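Local atomic coordinates of alanine dehydrogenase (Archaeoglobus fulgidus, PDB entry 1OMO), a protein that catalyses the reversible NAD-dependent oxidative deamination of L-alanine to pyruvate and ammonium, working as a homodimer. Residues T104-T109 with A137-E142. Sequence-based numbering, arbitrary orientation.
Sequences TTSLRT and AYFQLE. With NAD (nicotinamide-adenine-dinucleotide), chain D.
Leu-107 and Phe-139 are the residues whose CA atoms come nearest across the helical segments 104-109 and 137-142, whose axes pass 8.6 Å apart at a crossing angle of -44°. Phe-139 carries the contact. Its CG lies anti to its own carbonyl carbon (chi1 -73°), which sends the ring against the backbone of 104-109 at Ser-106 and Leu-107. Ser-106 CB sits over one face of the ring, displaced toward the rim on the CE1 side, and makes a CH-pi contact 3.8 Å from the ring centroid. Farther across the same face, on the CD2 side, Leu-107 CA comes to 3.7 Å from Phe-139 CD2; the Leu-107 side chain runs at about a right angle to that of Phe-139, and its CD2 methyl meets the ring beside Phe-139 CD2. An alanine in place of Phe-139 would probably open a gap between the helices and leave Ser-106 CB and the Leu-107 methyl without their apolar partner. Gln-140, bent at chi2 (79°), brings NE2 only to 3.8 Å from Thr-109 O, a loose polar approach. Facing the cofactor, Arg-108 NH1 donates to NAD O7N at 2.9 Å, the carboxamide oxygen lying in the plane of the guanidinium at its edge. Thr-105 CG2 covers a face of that guanidinium, and Asp-297 forms a salt bridge with its NE. Thr-109 OG1 donates to Thr-105 O at 2.6 Å, which fixes its rotation, and lies 3.0 Å from NAD C4N, the hydride-accepting carbon of the nicotinamide. The contact thus joins helix 102-120, which follows strand 95-100 of the mixed sheet, to helix 135-147, which follows strand 127-131 of the Rossmann-fold NAD domain; helices 17-32 and 294-311 pack against the former, and helix 160-172 against the latter.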
ATOM      1  N   THR A 104     -12.060   2.881  13.355  1.00 15.83           N
ATOM      2  CA  THR A 104     -12.428   1.518  13.029  1.00 14.80           C
ATOM      3  C   THR A 104     -11.303   0.547  13.228  1.00 15.76           C
ATOM      4  O   THR A 104     -11.532  -0.649  13.260  1.00 17.76           O
ATOM      5  CB  THR A 104     -13.001   1.354  11.571  1.00 14.31           C
ATOM      6  OG1 THR A 104     -12.097   1.910  10.603  1.00 12.67           O
ATOM      7  CG2 THR A 104     -14.396   2.019  11.463  1.00 12.08           C
ATOM      8  N   THR A 105     -10.076   1.043  13.334  1.00 17.62           N
ATOM      9  CA  THR A 105      -8.949   0.135  13.575  1.00 16.31           C
ATOM     10  C   THR A 105      -9.097  -0.370  15.031  1.00 15.68           C
ATOM     11  O   THR A 105      -8.933  -1.564  15.311  1.00 13.72           O
ATOM     12  CB  THR A 105      -7.583   0.861  13.377  1.00 17.99           C
ATOM     13  OG1 THR A 105      -7.401   1.149  11.985  1.00 17.24           O
ATOM     14  CG2 THR A 105      -6.426   0.026  13.897  1.00 15.00           C
ATOM     15  N   SER A 106      -9.450   0.534  15.947  1.00 15.17           N
ATOM     16  CA  SER A 106      -9.631   0.155  17.364  1.00 15.46           C
ATOM     17  C   SER A 106     -10.864  -0.744  17.491  1.00 16.00           C
ATOM     18  O   SER A 106     -10.831  -1.787  18.162  1.00 16.22           O
ATOM     19  CB  SER A 106      -9.826   1.399  18.252  1.00 12.98           C
ATOM     20  OG  SER A 106      -8.583   2.005  18.538  1.00 15.31           O
ATOM     21  N   LEU A 107     -11.930  -0.340  16.803  1.00 18.01           N
ATOM     22  CA  LEU A 107     -13.200  -1.053  16.807  1.00 16.99           C
ATOM     23  C   LEU A 107     -13.037  -2.493  16.354  1.00 17.80           C
ATOM     24  O   LEU A 107     -13.445  -3.412  17.067  1.00 17.92           O
ATOM     25  CB  LEU A 107     -14.201  -0.352  15.893  1.00 17.00           C
ATOM     26  CG  LEU A 107     -15.693  -0.273  16.257  1.00 21.38           C
ATOM     27  CD1 LEU A 107     -16.515  -0.704  15.061  1.00 20.54           C
ATOM     28  CD2 LEU A 107     -16.033  -1.084  17.453  1.00 17.47           C
ATOM     29  N   ARG A 108     -12.431  -2.712  15.179  1.00 16.64           N
ATOM     30  CA  ARG A 108     -12.317  -4.065  14.686  1.00 15.12           C
ATOM     31  C   ARG A 108     -11.290  -4.911  15.450  1.00 15.35           C
ATOM     32  O   ARG A 108     -11.277  -6.126  15.327  1.00 15.75           O
ATOM     33  CB  ARG A 108     -12.050  -4.082  13.176  1.00 13.14           C
ATOM     34  CG  ARG A 108     -10.782  -3.387  12.671  1.00 16.54           C
ATOM     35  CD  ARG A 108      -9.461  -4.057  13.081  1.00 14.12           C
ATOM     36  NE  ARG A 108      -8.371  -3.721  12.152  1.00 16.43           N
ATOM     37  CZ  ARG A 108      -7.070  -3.823  12.436  1.00 16.72           C
ATOM     38  NH1 ARG A 108      -6.683  -4.230  13.635  1.00 16.75           N
ATOM     39  NH2 ARG A 108      -6.152  -3.587  11.500  1.00 15.67           N
ATOM     40  N   THR A 109     -10.432  -4.275  16.232  1.00 15.52           N
ATOM     41  CA  THR A 109      -9.461  -5.034  17.032  1.00 15.00           C
ATOM     42  C   THR A 109     -10.290  -5.476  18.221  1.00 13.87           C
ATOM     43  O   THR A 109     -10.211  -6.626  18.658  1.00 15.02           O
ATOM     44  CB  THR A 109      -8.275  -4.142  17.486  1.00 16.55           C
ATOM     45  OG1 THR A 109      -7.681  -3.548  16.314  1.00 17.36           O
ATOM     46  CG2 THR A 109      -7.222  -4.989  18.231  1.00 11.31           C
ATOM     47  N   ALA A 137      -8.265  -1.478  25.561  1.00 18.38           N
ATOM     48  CA  ALA A 137      -8.919  -2.258  26.607  1.00 18.35           C
ATOM     49  C   ALA A 137     -10.423  -2.011  26.589  1.00 19.31           C
ATOM     50  O   ALA A 137     -11.200  -2.957  26.728  1.00 16.41           O
ATOM     51  CB  ALA A 137      -8.359  -1.925  27.997  1.00 18.56           C
ATOM     52  N   TYR A 138     -10.825  -0.746  26.427  1.00 17.84           N
ATOM     53  CA  TYR A 138     -12.245  -0.421  26.381  1.00 18.52           C
ATOM     54  C   TYR A 138     -12.922  -1.163  25.222  1.00 19.48           C
ATOM     55  O   TYR A 138     -13.985  -1.766  25.409  1.00 19.83           O
ATOM     56  CB  TYR A 138     -12.473   1.088  26.235  1.00 16.79           C
ATOM     57  CG  TYR A 138     -12.080   1.896  27.465  1.00 20.10           C
ATOM     58  CD1 TYR A 138     -10.747   2.283  27.687  1.00 20.69           C
ATOM     59  CD2 TYR A 138     -13.044   2.267  28.428  1.00 19.88           C
ATOM     60  CE1 TYR A 138     -10.383   3.023  28.830  1.00 19.03           C
ATOM     61  CE2 TYR A 138     -12.699   2.988  29.548  1.00 18.55           C
ATOM     62  CZ  TYR A 138     -11.370   3.371  29.748  1.00 21.90           C
ATOM     63  OH  TYR A 138     -11.044   4.110  30.867  1.00 18.48           O
ATOM     64  N   PHE A 139     -12.307  -1.153  24.041  1.00 18.43           N
ATOM     65  CA  PHE A 139     -12.921  -1.847  22.917  1.00 19.49           C
ATOM     66  C   PHE A 139     -12.999  -3.343  23.135  1.00 19.39           C
ATOM     67  O   PHE A 139     -13.942  -3.980  22.710  1.00 17.74           O
ATOM     68  CB  PHE A 139     -12.187  -1.562  21.616  1.00 17.53           C
ATOM     69  CG  PHE A 139     -12.419  -0.181  21.105  1.00 20.81           C
ATOM     70  CD1 PHE A 139     -11.576   0.869  21.484  1.00 19.56           C
ATOM     71  CD2 PHE A 139     -13.515   0.088  20.290  1.00 19.89           C
ATOM     72  CE1 PHE A 139     -11.821   2.153  21.067  1.00 19.74           C
ATOM     73  CE2 PHE A 139     -13.774   1.376  19.859  1.00 20.37           C
ATOM     74  CZ  PHE A 139     -12.926   2.423  20.247  1.00 20.79           C
ATOM     75  N   GLN A 140     -12.007  -3.902  23.804  1.00 19.58           N
ATOM     76  CA  GLN A 140     -12.025  -5.327  24.059  1.00 20.33           C
ATOM     77  C   GLN A 140     -13.205  -5.607  25.022  1.00 21.26           C
ATOM     78  O   GLN A 140     -13.999  -6.523  24.796  1.00 21.58           O
ATOM     79  CB  GLN A 140     -10.700  -5.729  24.677  1.00 20.19           C
ATOM     80  CG  GLN A 140     -10.349  -7.154  24.508  1.00 24.96           C
ATOM     81  CD  GLN A 140      -9.788  -7.499  23.126  1.00 23.76           C
ATOM     82  OE1 GLN A 140      -9.748  -8.668  22.768  1.00 24.54           O
ATOM     83  NE2 GLN A 140      -9.348  -6.502  22.365  1.00 22.34           N
ATOM     84  N   LEU A 141     -13.308  -4.800  26.081  1.00 19.12           N
ATOM     85  CA  LEU A 141     -14.357  -4.923  27.085  1.00 19.18           C
ATOM     86  C   LEU A 141     -15.734  -4.892  26.433  1.00 20.84           C
ATOM     87  O   LEU A 141     -16.563  -5.732  26.726  1.00 20.91           O
ATOM     88  CB  LEU A 141     -14.235  -3.776  28.094  1.00 21.10           C
ATOM     89  CG  LEU A 141     -15.106  -3.617  29.355  1.00 22.49           C
ATOM     90  CD1 LEU A 141     -16.394  -2.997  28.980  1.00 24.61           C
ATOM     91  CD2 LEU A 141     -15.333  -4.946  30.062  1.00 18.94           C
ATOM     92  N   GLU A 142     -15.957  -3.929  25.541  1.00 19.36           N
ATOM     93  CA  GLU A 142     -17.231  -3.794  24.862  1.00 19.45           C
ATOM     94  C   GLU A 142     -17.550  -4.973  23.936  1.00 19.01           C
ATOM     95  O   GLU A 142     -18.690  -5.385  23.849  1.00 17.98           O
ATOM     96  CB  GLU A 142     -17.294  -2.482  24.067  1.00 18.48           C
ATOM     97  CG  GLU A 142     -17.323  -1.239  24.914  1.00 21.92           C
ATOM     98  CD  GLU A 142     -18.624  -1.052  25.700  1.00 25.45           C
ATOM     99  OE1 GLU A 142     -18.652  -0.180  26.604  1.00 24.49           O
ATOM    100  OE2 GLU A 142     -19.618  -1.755  25.413  1.00 24.59           O
TER
HETATM  101  PA  NAD D 400      -2.663   3.316  24.888  1.00 42.62           P
HETATM  102  O1A NAD D 400      -1.344   3.982  25.024  1.00 41.84           O
HETATM  103  O2A NAD D 400      -3.938   4.161  25.016  1.00 43.02           O
HETATM  104  O5B NAD D 400      -2.957   1.981  25.817  1.00 39.47           O
HETATM  105  C5B NAD D 400      -1.858   1.192  26.441  1.00 35.24           C
HETATM  106  C4B NAD D 400      -2.078   1.259  27.975  1.00 32.55           C
HETATM  107  O4B NAD D 400      -0.973   0.401  28.504  1.00 28.95           O
HETATM  108  C3B NAD D 400      -1.812   2.662  28.700  1.00 31.27           C
HETATM  109  O3B NAD D 400      -2.985   3.069  29.510  1.00 28.82           O
HETATM  110  C2B NAD D 400      -0.529   2.463  29.543  1.00 28.97           C
HETATM  111  O2B NAD D 400      -0.329   3.232  30.673  1.00 27.63           O
HETATM  112  C1B NAD D 400      -0.572   0.918  29.751  1.00 29.36           C
HETATM  113  N9A NAD D 400       0.718   0.322  29.939  1.00 28.41           N
HETATM  114  C8A NAD D 400       1.944   0.561  29.349  1.00 30.16           C
HETATM  115  N7A NAD D 400       2.900  -0.228  29.790  1.00 31.29           N
HETATM  116  C5A NAD D 400       2.371  -1.036  30.699  1.00 26.49           C
HETATM  117  C6A NAD D 400       2.942  -2.115  31.506  1.00 26.41           C
HETATM  118  N6A NAD D 400       4.210  -2.432  31.438  1.00 24.99           N
HETATM  119  N1A NAD D 400       2.044  -2.747  32.348  1.00 24.17           N
HETATM  120  C2A NAD D 400       0.732  -2.424  32.443  1.00 27.02           C
HETATM  121  N3A NAD D 400       0.139  -1.387  31.688  1.00 25.01           N
HETATM  122  C4A NAD D 400       0.997  -0.735  30.817  1.00 27.03           C
HETATM  123  O3  NAD D 400      -2.909   2.370  23.540  1.00 35.43           O
HETATM  124  PN  NAD D 400      -4.210   1.480  22.907  1.00 38.15           P
HETATM  125  O1N NAD D 400      -5.283   1.434  23.963  1.00 40.39           O
HETATM  126  O2N NAD D 400      -4.482   1.957  21.494  1.00 37.75           O
HETATM  127  O5D NAD D 400      -3.436  -0.017  22.867  1.00 39.15           O
HETATM  128  C5D NAD D 400      -1.981   0.178  22.304  1.00 41.45           C
HETATM  129  C4D NAD D 400      -1.293  -1.122  22.044  1.00 44.01           C
HETATM  130  O4D NAD D 400      -2.198  -1.935  21.109  1.00 45.94           O
HETATM  131  C3D NAD D 400       0.062  -1.021  21.275  1.00 43.52           C
HETATM  132  O3D NAD D 400       0.919  -2.149  21.531  1.00 42.92           O
HETATM  133  C2D NAD D 400      -0.447  -0.961  19.832  1.00 42.97           C
HETATM  134  O2D NAD D 400       0.550  -0.959  18.863  1.00 41.14           O
HETATM  135  C1D NAD D 400      -1.477  -2.188  19.837  1.00 44.29           C
HETATM  136  N1N NAD D 400      -2.620  -2.231  18.860  1.00 44.63           N
HETATM  137  C2N NAD D 400      -2.709  -3.518  18.170  1.00 44.12           C
HETATM  138  C3N NAD D 400      -3.903  -3.670  17.376  1.00 44.92           C
HETATM  139  C7N NAD D 400      -3.986  -5.114  16.594  1.00 45.93           C
HETATM  140  O7N NAD D 400      -4.696  -5.185  15.550  1.00 46.39           O
HETATM  141  N7N NAD D 400      -3.297  -6.175  17.123  1.00 46.40           N
HETATM  142  C4N NAD D 400      -4.950  -2.729  17.232  1.00 43.63           C
HETATM  143  C5N NAD D 400      -4.729  -1.501  17.978  1.00 43.73           C
HETATM  144  C6N NAD D 400      -3.596  -1.265  18.773  1.00 44.10           C